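Local coordinates for protein cycloalternan-forming enzyme (Listeria monocytogenes serovar 1/2a, PDB 5F7U) that belongs to the glycoside hydrolase family 31 enzymes, joining a TIM-barrel domain to several beta domains, among them a family 6 carbohydrate-binding module, at residues 150-153 with 159-162; 808-813 with 875-880; 53-56 with 61-64; 507-510 with 514-517. The protein carries 1 engineered substitution. One frame throughout, in Å; residues are numbered along the deposited sequence.

Contact 1. Residues 150-153 with 159-162; sequences YLSF and LRME
Leu-159 lays its CD1 over one face of the Phe-153 ring, 4.0 Å from CE1 of Phe-153. With its CG turned away from the backbone N (chi1 172°), the leucine leans its end back toward residues 150-153. Next comes Arg-160, bonded through its backbone to Ser-152 in both directions. Arg-160 N to Ser-152 O measures 2.8 Å, and Ser-152 N to Arg-160 O 3.1 Å. On the face that Ser-152 and Arg-160 share with Tyr-150 and Glu-162, OG of Ser-152 sits 3.6 Å from CB of Arg-160 and also binds two waters. One water lies in plane at the guanidinium edge and accepts from NH1 of Arg-160. The other can donate to OE1 of Glu-162. The arginine chain runs out extended to a salt bridge between its NH2 and Asp-334. Met-161 turns to the other face and lies beside Leu-151, both side chains pointing the same way. Its CG and SD are each 3.7 Å from CD2 of Leu-151. Glu-162 closes the row against Tyr-150. Tyr-150 N reaches Glu-162 O at 2.7 Å, nearly straight at 174°, and Glu-162 N returns the bond to Tyr-150 O. The same Glu-162 O lies at the edge of the tyrosine ring. OE2 of Glu-162 is bonded to His-172, and OH of Tyr-150 to Glu-169 O. Leu-151, Phe-153, Leu-159 and Met-161 face strand 194-200, strand 203-209 or both. This is an antiparallel beta hairpin with one apolar and one polar face, within the galactose mutarotase-like N-terminal domain of family 31.

Contact 2. Residues 808-813 with 875-880; sequences DGYQLG and TMQVFS
The backbones of Tyr-810 and Gln-877 stay 9.1 Å apart from CA to CA, so side chains must span the gap. Tyr-810 has positive phi (59°), in the irregular loop after strand 801-806. Its CB is directed toward strand 874-879, and the CB atoms of Thr-875 and Gln-877, two positions apart there, are directed toward the loop. Tyr-810 and Thr-875 approach from opposite directions. Their hydroxyls meet at the ends, Tyr-810 OH to Thr-875 OG1 at 2.8 Å, and either could be the donor. The threonine also lays CG2 against the ring, 3.6 Å from CE1 of Tyr-810. At the other end of the tyrosine, NE2 of Gln-877 donates to the main-chain O of Tyr-810 at 3.2 Å. The donor lies in the carbonyl plane, on a lone pair. The accepting oxygen in turn lies almost in the glutamine amide plane. The glutamine chain runs extended beyond CG, which brings NE2 up to the loop. NE2 of Gln-877 also passes 3.7 Å from CB of Tyr-810, with ring and amide planes 45° apart. Leu-899 and Asn-903 of helix 899-904 also touch the tyrosine, and its ring meets that of Tyr-919. The contact fastens this loop to strand 874-879, an inner strand of a mixed sheet between strands 825-830 and 917-922. The three touching residues are buried. Two polar bonds, one at the hydroxyl and one at the carbonyl, therefore fix the tyrosine at both ends. With OE1 accepting from NE of Arg-829, the amide of Gln-877 probably has its flip state set, NE2 toward Tyr-810 O.

Contact 3. Residues 53-56 with 61-64; sequences VEWT and AQEN
Gln-62 puts its CB over one face of the Trp-55 indole, 3.4 Å from CE2 of Trp-55. This is a CH-pi contact: CB of Gln-62 is 3.6 Å from the centroid of the five-membered ring, 21° off the normal. CG continues over the six-membered ring, 3.8 Å from CZ2 of Trp-55. The chain then bends at chi2 (-64°), and NE2 of Gln-62 ends on Val-60 O. The backbone N of Gln-62 donates to Trp-55 O at 3.0 Å, almost straight. These residues belong to the hairpin of strands 49-57 and 60-73 in the N-terminal domain, a member of the E-set clan. Thr-56 and Ala-61 form a non-hydrogen-bonded antiparallel pair there, with CG2 of Thr-56 3.8 Å from CA of Ala-61. NE1 of Trp-55 donates to Glu-63 O at 2.9 Å, the oxygen lying 26° out of the ring plane. A water accepts from Trp-55 N and can donate to Gln-62 O or Asn-64 OD1. Asn-64 also lies beside Glu-54, whose carboxylate binds Trp-52 and Lys-97. A second water joins OE2 of Glu-54 to ND2 of Asn-64, 2.8 Å from that carboxylate oxygen.

Contact 4. Residues 507-510 with 514-517; sequences LDFT and AVDW
Leu-507 and Ala-514 meet where an Asx turn leads into helix 512-520 of the TIM-barrel domain. In the turn OD1 of Asp-508 accepts from the backbone N of Thr-510 at 2.8 Å, from above the carboxylate plane. OG1 of Thr-510 donates to the same oxygen at 2.6 Å, on the syn side. The other oxygen, OD2, is bonded to Ser-550 N. Asp-508 thus pins the loop, while Leu-507 points at the helix and the ring end of Phe-509 comes near it. The contact across is apolar. CD2 of Leu-507 sits 3.7 Å from CB of Ala-514. The same methyl lies at the edge of the Trp-517 ring, 4.2 Å from CE3 of Trp-517. The other branch, CD1 of Leu-507, reaches CG2 of Val-515. Val-515 meets Phe-509 at about a right angle, with its CG2 3.8 Å from CD1 of Phe-509. That CG2 stands anti to the carbonyl carbon and also touches the main-chain O of Phe-509. Around this core, the Phe-509 ring meets Trp-518 edge-to-face. Ser-569 of helix 555-577 touches both Phe-509 and Val-515. Trp-517 packs edge-to-face with Tyr-477 on helix 469-481, and its NE1 is bonded to Gly-422 O. Helix 512-520 therefore touches its own leading loop and, through Val-515 and Trp-517, helices 555-577 and 469-481. Leu-507 serves both sides of the contact. While CD2 is on Ala-514, CD1 of Leu-507 lies 3.6 Å above the plane of the Phe-509 ring, over its centre.

Overall arrangement
From the N terminus, contact 3 comes first and closes the short turn between strands 49-57 and 60-73 in the N-terminal domain. Contact 1 closes a later hairpin, strands 148-153 and 158-164, in the mutarotase-like domain. Contact 4 follows in the TIM-barrel domain and ties a loop to the helix it enters. Contact 2 is last and closes the widest loop, with 61 residues between its segments. It joins a loop after strand 801-806 to strand 874-879. The four lie in series, and none nests or crosses. No two touch: contacts 1 and 4 have their nearest atoms about 19 Å apart. Contacts 2 and 3 lie on opposite sides of the chain's centre, about 84 Å between centres.

Contact 1. Residues 150-153 with 159-162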
# COMPACT_ATOMS: atom_id res chain seq x y z
N TYR A 150 12.71 15.31 26.15
CA TYR A 150 13.79 15.72 25.27
C TYR A 150 13.27 15.98 23.88
O TYR A 150 12.55 15.15 23.33
CB TYR A 150 14.84 14.62 25.17
CG TYR A 150 15.49 14.33 26.47
CD1 TYR A 150 16.59 15.08 26.90
CD2 TYR A 150 15.04 13.29 27.27
CE1 TYR A 150 17.21 14.79 28.11
CE2 TYR A 150 15.65 13.00 28.48
CZ TYR A 150 16.72 13.76 28.89
OH TYR A 150 17.34 13.46 30.07
N LEU A 151 13.68 17.11 23.30
CA LEU A 151 13.30 17.47 21.94
C LEU A 151 14.55 17.49 21.10
O LEU A 151 15.57 18.04 21.50
CB LEU A 151 12.65 18.86 21.90
CG LEU A 151 11.56 19.22 22.91
CD1 LEU A 151 11.08 20.65 22.69
CD2 LEU A 151 10.39 18.27 22.82
N SER A 152 14.46 16.89 19.91
CA SER A 152 15.53 16.94 18.94
C SER A 152 14.93 16.98 17.54
O SER A 152 13.75 16.67 17.35
CB SER A 152 16.50 15.75 19.10
OG SER A 152 15.82 14.51 18.94
N PHE A 153 15.76 17.34 16.57
CA PHE A 153 15.31 17.41 15.18
C PHE A 153 15.96 16.34 14.35
O PHE A 153 17.14 16.39 14.08
CB PHE A 153 15.58 18.82 14.62
CG PHE A 153 14.70 19.87 15.24
CD1 PHE A 153 13.38 20.04 14.80
CD2 PHE A 153 15.16 20.65 16.32
CE1 PHE A 153 12.54 20.99 15.40
CE2 PHE A 153 14.32 21.59 16.91
CZ PHE A 153 13.01 21.76 16.45
N LEU A 159 10.31 16.59 14.06
CA LEU A 159 10.58 16.76 15.50
C LEU A 159 10.48 15.42 16.21
O LEU A 159 9.53 14.68 15.99
CB LEU A 159 9.58 17.75 16.09
CG LEU A 159 9.55 17.94 17.61
CD1 LEU A 159 10.81 18.65 18.10
CD2 LEU A 159 8.30 18.71 18.02
N ARG A 160 11.45 15.12 17.06
CA ARG A 160 11.44 13.90 17.86
C ARG A 160 11.26 14.25 19.33
O ARG A 160 11.97 15.10 19.86
CB ARG A 160 12.76 13.14 17.69
CG ARG A 160 12.76 11.75 18.30
CD ARG A 160 14.16 11.19 18.19
NE ARG A 160 14.22 9.79 18.58
CZ ARG A 160 15.32 9.05 18.45
NH1 ARG A 160 16.45 9.59 17.96
NH2 ARG A 160 15.28 7.76 18.79
N MET A 161 10.31 13.59 19.98
CA MET A 161 10.08 13.73 21.42
C MET A 161 10.46 12.47 22.16
O MET A 161 10.02 11.40 21.77
CB MET A 161 8.59 13.95 21.69
CG MET A 161 8.22 15.38 21.94
SD MET A 161 8.32 16.29 20.42
CE MET A 161 6.78 15.69 19.67
N GLU A 162 11.24 12.61 23.24
CA GLU A 162 11.64 11.45 24.02
C GLU A 162 11.38 11.77 25.47
O GLU A 162 11.94 12.73 26.03
CB GLU A 162 13.11 11.09 23.78
CG GLU A 162 13.38 10.54 22.38
CD GLU A 162 14.86 10.41 22.12
OE1 GLU A 162 15.53 11.41 21.78
OE2 GLU A 162 15.36 9.29 22.30
O HOH W 1 14.63 13.90 21.27
O HOH W 2 17.16 12.57 17.60

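Contact 2. Residues 808-813 with 875-880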
# COMPACT_ATOMS: atom_id res chain seq x y z
N ASP A 808 4.69 -2.05 -33.15
CA ASP A 808 4.50 -1.22 -34.33
C ASP A 808 3.05 -0.73 -34.53
O ASP A 808 2.79 0.10 -35.40
CB ASP A 808 4.95 -1.97 -35.59
CG ASP A 808 6.46 -1.99 -35.75
OD1 ASP A 808 7.18 -1.42 -34.92
OD2 ASP A 808 6.93 -2.59 -36.74
N GLY A 809 2.12 -1.28 -33.76
CA GLY A 809 0.73 -0.83 -33.79
C GLY A 809 0.51 0.46 -33.01
O GLY A 809 -0.43 1.21 -33.28
N TYR A 810 1.38 0.72 -32.03
CA TYR A 810 1.38 1.98 -31.27
C TYR A 810 0.07 2.30 -30.50
O TYR A 810 -0.20 3.46 -30.19
CB TYR A 810 1.79 3.15 -32.18
CG TYR A 810 3.29 3.24 -32.42
CD1 TYR A 810 4.14 3.73 -31.42
CD2 TYR A 810 3.85 2.84 -33.63
CE1 TYR A 810 5.51 3.83 -31.63
CE2 TYR A 810 5.22 2.94 -33.85
CZ TYR A 810 6.04 3.44 -32.85
OH TYR A 810 7.40 3.53 -33.07
N GLN A 811 -0.74 1.28 -30.21
CA GLN A 811 -1.92 1.47 -29.37
C GLN A 811 -1.70 0.79 -28.02
O GLN A 811 -1.01 -0.21 -27.94
CB GLN A 811 -3.17 0.89 -30.03
CG GLN A 811 -3.49 1.52 -31.40
CD GLN A 811 -4.07 2.93 -31.29
OE1 GLN A 811 -4.97 3.16 -30.48
NE2 GLN A 811 -3.57 3.88 -32.11
N LEU A 812 -2.32 1.34 -26.97
CA LEU A 812 -2.32 0.68 -25.67
C LEU A 812 -3.05 -0.66 -25.78
O LEU A 812 -4.03 -0.77 -26.51
CB LEU A 812 -2.98 1.57 -24.61
CG LEU A 812 -2.20 2.82 -24.23
CD1 LEU A 812 -3.08 3.72 -23.38
CD2 LEU A 812 -0.90 2.47 -23.51
N GLY A 813 -2.55 -1.67 -25.10
CA GLY A 813 -3.18 -2.99 -25.11
C GLY A 813 -2.70 -3.95 -26.19
O GLY A 813 -3.39 -4.91 -26.51
N THR A 875 10.01 7.20 -29.92
CA THR A 875 8.82 7.76 -30.55
C THR A 875 8.09 8.62 -29.52
O THR A 875 7.71 8.12 -28.46
CB THR A 875 7.87 6.66 -31.07
OG1 THR A 875 8.55 5.82 -32.02
CG2 THR A 875 6.63 7.28 -31.73
N MET A 876 7.92 9.90 -29.81
CA MET A 876 7.03 10.72 -29.00
C MET A 876 5.59 10.53 -29.50
O MET A 876 5.36 10.49 -30.72
CB MET A 876 7.38 12.22 -29.10
CG MET A 876 8.82 12.61 -28.82
SD MET A 876 9.46 12.12 -27.20
CE MET A 876 8.38 13.00 -26.09
N GLN A 877 4.64 10.46 -28.58
CA GLN A 877 3.23 10.61 -28.94
C GLN A 877 2.70 11.84 -28.21
O GLN A 877 2.39 11.79 -27.02
CB GLN A 877 2.39 9.39 -28.57
CG GLN A 877 2.71 8.11 -29.34
CD GLN A 877 1.79 6.96 -29.00
OE1 GLN A 877 1.24 6.88 -27.89
NE2 GLN A 877 1.61 6.05 -29.96
N VAL A 878 2.60 12.94 -28.94
CA VAL A 878 2.25 14.23 -28.35
C VAL A 878 0.77 14.53 -28.59
O VAL A 878 0.32 14.57 -29.74
CB VAL A 878 3.12 15.38 -28.93
CG1 VAL A 878 2.89 16.69 -28.18
CG2 VAL A 878 4.60 15.02 -28.92
N PHE A 879 0.04 14.81 -27.50
CA PHE A 879 -1.39 15.17 -27.58
C PHE A 879 -1.47 16.59 -28.13
O PHE A 879 -1.02 17.54 -27.47
CB PHE A 879 -2.01 15.06 -26.18
CG PHE A 879 -3.52 15.12 -26.14
CD1 PHE A 879 -4.31 14.22 -26.86
CD2 PHE A 879 -4.16 16.04 -25.28
CE1 PHE A 879 -5.71 14.25 -26.76
CE2 PHE A 879 -5.55 16.08 -25.19
CZ PHE A 879 -6.33 15.18 -25.92
N SER A 880 -1.99 16.74 -29.35
CA SER A 880 -2.06 18.05 -30.02
C SER A 880 -2.82 17.94 -31.31
O SER A 880 -3.11 16.83 -31.76
CB SER A 880 -0.64 18.58 -30.35
OG SER A 880 -0.09 17.90 -31.48

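Contact 3. Residues 53-56 with 61-64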
# COMPACT_ATOMS: atom_id res chain seq x y z
N VAL A 53 -6.30 -19.44 47.26
CA VAL A 53 -5.18 -18.61 46.86
C VAL A 53 -4.41 -18.23 48.12
O VAL A 53 -5.01 -17.74 49.09
CB VAL A 53 -5.64 -17.34 46.12
CG1 VAL A 53 -4.44 -16.50 45.67
CG2 VAL A 53 -6.51 -17.72 44.92
N GLU A 54 -3.11 -18.48 48.09
CA GLU A 54 -2.19 -18.05 49.13
C GLU A 54 -1.42 -16.85 48.60
O GLU A 54 -0.93 -16.87 47.48
CB GLU A 54 -1.27 -19.19 49.51
CG GLU A 54 -2.03 -20.33 50.14
CD GLU A 54 -1.16 -21.51 50.54
OE1 GLU A 54 0.08 -21.42 50.43
OE2 GLU A 54 -1.74 -22.53 50.97
N TRP A 55 -1.32 -15.79 49.40
CA TRP A 55 -0.85 -14.52 48.83
C TRP A 55 -0.34 -13.54 49.85
O TRP A 55 -0.63 -13.66 51.05
CB TRP A 55 -1.96 -13.89 47.96
CG TRP A 55 -3.21 -13.44 48.67
CD1 TRP A 55 -4.08 -14.21 49.40
CD2 TRP A 55 -3.73 -12.12 48.69
NE1 TRP A 55 -5.11 -13.44 49.88
CE2 TRP A 55 -4.94 -12.15 49.44
CE3 TRP A 55 -3.32 -10.90 48.11
CZ2 TRP A 55 -5.72 -11.01 49.67
CZ3 TRP A 55 -4.10 -9.76 48.34
CH2 TRP A 55 -5.29 -9.83 49.10
N THR A 56 0.45 -12.59 49.36
CA THR A 56 0.99 -11.49 50.17
C THR A 56 0.64 -10.17 49.50
O THR A 56 0.50 -10.09 48.28
CB THR A 56 2.52 -11.58 50.36
OG1 THR A 56 3.16 -11.57 49.08
CG2 THR A 56 2.93 -12.85 51.11
N ALA A 61 1.72 -11.48 54.55
CA ALA A 61 0.83 -12.61 54.29
C ALA A 61 -0.61 -12.21 54.59
O ALA A 61 -0.90 -11.61 55.63
CB ALA A 61 1.24 -13.81 55.12
N GLN A 62 -1.49 -12.51 53.64
CA GLN A 62 -2.92 -12.22 53.75
C GLN A 62 -3.68 -13.49 54.10
O GLN A 62 -3.14 -14.58 53.95
CB GLN A 62 -3.43 -11.68 52.42
CG GLN A 62 -2.73 -10.41 51.96
CD GLN A 62 -2.97 -9.28 52.93
OE1 GLN A 62 -4.11 -8.86 53.12
NE2 GLN A 62 -1.92 -8.79 53.56
N GLU A 63 -4.93 -13.36 54.56
CA GLU A 63 -5.77 -14.54 54.72
C GLU A 63 -6.04 -15.12 53.34
O GLU A 63 -6.26 -14.37 52.38
CB GLU A 63 -7.07 -14.23 55.47
CG GLU A 63 -6.89 -13.67 56.89
CD GLU A 63 -6.07 -14.53 57.85
OE1 GLU A 63 -6.07 -15.78 57.79
OE2 GLU A 63 -5.41 -13.93 58.75
N ASN A 64 -5.98 -16.45 53.26
CA ASN A 64 -6.24 -17.16 51.99
C ASN A 64 -7.57 -16.74 51.42
O ASN A 64 -8.52 -16.50 52.17
CB ASN A 64 -6.31 -18.68 52.20
CG ASN A 64 -4.99 -19.31 52.61
OD1 ASN A 64 -3.93 -18.70 52.52
ND2 ASN A 64 -5.07 -20.55 53.05
O HOH W 3 -2.74 -22.14 53.56
O HOH W 4 -2.66 -16.28 51.88

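Contact 4. Residues 507-510 with 514-517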
# COMPACT_ATOMS: atom_id res chain seq x y z
N LEU A 507 11.40 -20.36 14.68
CA LEU A 507 12.82 -20.04 14.60
C LEU A 507 13.01 -18.64 15.17
O LEU A 507 12.28 -17.71 14.81
CB LEU A 507 13.31 -20.12 13.14
CG LEU A 507 14.81 -20.05 12.82
CD1 LEU A 507 15.39 -18.64 12.84
CD2 LEU A 507 15.62 -21.00 13.70
N ASP A 508 13.97 -18.48 16.07
CA ASP A 508 14.24 -17.16 16.61
C ASP A 508 15.06 -16.32 15.63
O ASP A 508 16.29 -16.42 15.61
CB ASP A 508 14.94 -17.27 17.97
CG ASP A 508 15.25 -15.91 18.60
OD1 ASP A 508 14.96 -14.84 17.98
OD2 ASP A 508 15.77 -15.91 19.74
N PHE A 509 14.37 -15.50 14.83
CA PHE A 509 15.04 -14.66 13.83
C PHE A 509 15.89 -13.53 14.40
O PHE A 509 16.59 -12.86 13.65
CB PHE A 509 14.05 -14.20 12.73
CG PHE A 509 13.67 -15.30 11.80
CD1 PHE A 509 14.49 -15.62 10.71
CD2 PHE A 509 12.54 -16.08 12.04
CE1 PHE A 509 14.17 -16.68 9.86
CE2 PHE A 509 12.21 -17.13 11.19
CZ PHE A 509 13.04 -17.44 10.11
N THR A 510 15.88 -13.37 15.72
CA THR A 510 16.78 -12.41 16.39
C THR A 510 18.17 -13.01 16.62
O THR A 510 19.12 -12.30 16.98
CB THR A 510 16.23 -11.84 17.73
OG1 THR A 510 16.34 -12.80 18.80
CG2 THR A 510 14.79 -11.36 17.60
N ALA A 514 20.96 -18.93 14.60
CA ALA A 514 19.73 -19.66 14.25
C ALA A 514 19.32 -19.39 12.80
O ALA A 514 18.93 -20.31 12.07
CB ALA A 514 18.59 -19.27 15.18
N VAL A 515 19.39 -18.12 12.42
CA VAL A 515 19.06 -17.68 11.06
C VAL A 515 20.00 -18.33 10.06
O VAL A 515 19.56 -18.87 9.04
CB VAL A 515 19.10 -16.14 10.95
CG1 VAL A 515 18.83 -15.67 9.51
CG2 VAL A 515 18.07 -15.55 11.91
N ASP A 516 21.31 -18.27 10.35
CA ASP A 516 22.31 -18.91 9.49
C ASP A 516 22.02 -20.39 9.29
O ASP A 516 22.09 -20.88 8.16
CB ASP A 516 23.74 -18.68 10.02
CG ASP A 516 24.21 -17.22 9.85
OD1 ASP A 516 23.64 -16.47 9.01
OD2 ASP A 516 25.15 -16.82 10.56
N TRP A 517 21.66 -21.09 10.36
CA TRP A 517 21.29 -22.51 10.28
C TRP A 517 20.05 -22.71 9.42
O TRP A 517 20.07 -23.47 8.48
CB TRP A 517 21.07 -23.13 11.65
CG TRP A 517 20.48 -24.48 11.56
CD1 TRP A 517 21.06 -25.60 11.01
CD2 TRP A 517 19.16 -24.87 11.98
NE1 TRP A 517 20.19 -26.65 11.06
CE2 TRP A 517 19.02 -26.24 11.65
CE3 TRP A 517 18.09 -24.20 12.59
CZ2 TRP A 517 17.85 -26.97 11.94
CZ3 TRP A 517 16.91 -24.92 12.87
CH2 TRP A 517 16.81 -26.29 12.55